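PhiH1 repressor-like protein (Haloarcula marismortui ATCC 43049, PDB 3B73) is of unknown function but, as a winged helix-turn-helix relative of a phage repressor, probably binds DNA to regulate transcription. Local coordinates at residues S9-T12 with I13-R17. Sequence-based numbering, arbitrary orientation.
Sequences SWMT and IWDDR
Asp15 folds its carboxylate back over the start of its own helix to the backbone of Thr12. The N-H of Thr12 reaches OD2 of Asp15 at 2.9 Å, almost straight at 164°, but descends on the oxygen from above the carboxylate plane, 56° out of it. With CG beside its backbone N (chi1 -67°), the acid is swung back toward the preceding loop. In the other direction, OG1 of Thr12, facing the N-H groups of the first turn, takes weak bonds from the backbone N of Trp14 at 3.4 Å and the backbone N of Asp15 at 3.5 Å. The reciprocal pair is a capping box, with Thr12 as N-cap, and it opens helix 13-25 of the winged helix-turn-helix domain. OD2 of Asp15 also forms a salt bridge with Arg49 of helix 43-55, so the cap ties two helices together. Were Asp15 replaced by alanine, the N-H of Thr12 would probably lose its acceptor and Arg49 this counter-charge. Selenomethionine Met11 flanks the same acid: its CB lies 3.5 Å from OD2 of Asp15, while the bent chain brings CE within 3.5 Å of CB of Asp15. That methyl also sits 3.4 Å from OD1 of Asp16, the two side chains crossing at about a right angle; OD1 is hydrogen-bonded to Tyr76, and OD2 of Asp16 forms a salt bridge with Arg17 of the second subunit. CZ3 of Trp10 approaches OD2 of Asp15 obliquely at 3.9 Å, its indole stacked with His56 and its NE1 hydrogen-bonded to the carbonyl of Ala83.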
loop_
_atom_site.group_PDB
_atom_site.type_symbol
_atom_site.label_atom_id
_atom_site.label_comp_id
_atom_site.label_asym_id
_atom_site.label_seq_id
_atom_site.Cartn_x
_atom_site.Cartn_y
_atom_site.Cartn_z
ATOM N N SER B 9 -5.004 6.507 -8.060
ATOM C CA SER B 9 -4.824 7.745 -7.301
ATOM C C SER B 9 -5.868 7.911 -6.194
ATOM O O SER B 9 -5.685 8.702 -5.271
ATOM C CB SER B 9 -4.790 8.972 -8.247
ATOM O OG SER B 9 -5.986 9.110 -9.003
ATOM N N TRP B 10 -6.958 7.152 -6.288
ATOM C CA TRP B 10 -8.027 7.184 -5.292
ATOM C C TRP B 10 -7.779 6.235 -4.106
ATOM O O TRP B 10 -8.587 6.175 -3.192
ATOM C CB TRP B 10 -9.341 6.779 -5.945
ATOM C CG TRP B 10 -9.230 5.450 -6.629
ATOM C CD1 TRP B 10 -8.845 5.220 -7.919
ATOM C CD2 TRP B 10 -9.483 4.167 -6.048
ATOM N NE1 TRP B 10 -8.826 3.868 -8.173
ATOM C CE2 TRP B 10 -9.221 3.199 -7.044
ATOM C CE3 TRP B 10 -9.909 3.735 -4.772
ATOM C CZ2 TRP B 10 -9.376 1.823 -6.817
ATOM C CZ3 TRP B 10 -10.062 2.353 -4.547
ATOM C CH2 TRP B 10 -9.786 1.419 -5.564
HETATM N N MSE B 11 -6.676 5.495 -4.122
HETATM C CA MSE B 11 -6.468 4.483 -3.090
HETATM C C MSE B 11 -5.761 5.036 -1.870
HETATM O O MSE B 11 -5.055 6.038 -1.944
HETATM C CB MSE B 11 -5.709 3.265 -3.634
HETATM C CG MSE B 11 -6.433 2.509 -4.716
HETATM SE SE MSE B 11 -5.367 0.983 -5.295
HETATM C CE MSE B 11 -5.646 -0.118 -3.781
ATOM N N THR B 12 -5.975 4.368 -0.739
ATOM C CA THR B 12 -5.244 4.629 0.486
ATOM C C THR B 12 -4.458 3.378 0.813
ATOM O O THR B 12 -4.652 2.320 0.218
ATOM C CB THR B 12 -6.199 4.889 1.674
ATOM O OG1 THR B 12 -6.938 3.692 1.967
ATOM C CG2 THR B 12 -7.174 6.018 1.332
ATOM N N ILE B 13 -3.592 3.465 1.792
ATOM C CA ILE B 13 -2.754 2.313 2.078
ATOM C C ILE B 13 -3.598 1.180 2.663
ATOM O O ILE B 13 -3.259 0.005 2.512
ATOM C CB ILE B 13 -1.554 2.703 2.977
ATOM C CG1 ILE B 13 -0.533 1.565 3.016
ATOM C CG2 ILE B 13 -2.039 3.103 4.350
ATOM C CD1 ILE B 13 0.794 1.957 3.486
ATOM N N TRP B 14 -4.725 1.541 3.289
ATOM C CA TRP B 14 -5.574 0.581 3.978
ATOM C C TRP B 14 -6.328 -0.271 2.984
ATOM O O TRP B 14 -6.708 -1.399 3.282
ATOM C CB TRP B 14 -6.505 1.289 4.985
ATOM C CG TRP B 14 -5.670 2.147 5.901
ATOM C CD1 TRP B 14 -5.612 3.514 5.921
ATOM C CD2 TRP B 14 -4.683 1.687 6.849
ATOM N NE1 TRP B 14 -4.667 3.927 6.847
ATOM C CE2 TRP B 14 -4.094 2.827 7.431
ATOM C CE3 TRP B 14 -4.272 0.425 7.282
ATOM C CZ2 TRP B 14 -3.105 2.740 8.421
ATOM C CZ3 TRP B 14 -3.283 0.344 8.253
ATOM C CH2 TRP B 14 -2.716 1.497 8.812
ATOM N N ASP B 15 -6.518 0.271 1.792
ATOM C CA ASP B 15 -7.020 -0.507 0.670
ATOM C C ASP B 15 -6.199 -1.780 0.392
ATOM O O ASP B 15 -6.786 -2.844 0.177
ATOM C CB ASP B 15 -7.095 0.368 -0.587
ATOM C CG ASP B 15 -8.147 1.460 -0.462
ATOM O OD1 ASP B 15 -9.047 1.319 0.403
ATOM O OD2 ASP B 15 -8.059 2.463 -1.202
ATOM N N ASP B 16 -4.870 -1.665 0.378
ATOM C CA ASP B 16 -4.013 -2.815 0.086
ATOM C C ASP B 16 -4.148 -3.798 1.232
ATOM O O ASP B 16 -4.262 -5.011 1.016
ATOM C CB ASP B 16 -2.532 -2.411 -0.084
ATOM C CG ASP B 16 -2.173 -2.041 -1.529
ATOM O OD1 ASP B 16 -3.078 -1.809 -2.355
ATOM O OD2 ASP B 16 -0.975 -1.949 -1.841
ATOM N N ARG B 17 -4.168 -3.264 2.450
ATOM C CA ARG B 17 -4.315 -4.103 3.635
ATOM C C ARG B 17 -5.628 -4.850 3.598
ATOM O O ARG B 17 -5.666 -6.067 3.771
ATOM C CB ARG B 17 -4.227 -3.283 4.922
ATOM C CG ARG B 17 -2.897 -2.605 5.111
ATOM C CD ARG B 17 -1.740 -3.593 5.059
ATOM N NE ARG B 17 -0.552 -2.817 4.800
ATOM C CZ ARG B 17 0.092 -2.800 3.644
ATOM N NH1 ARG B 17 -0.273 -3.590 2.650
ATOM N NH2 ARG B 17 1.130 -2.005 3.504
#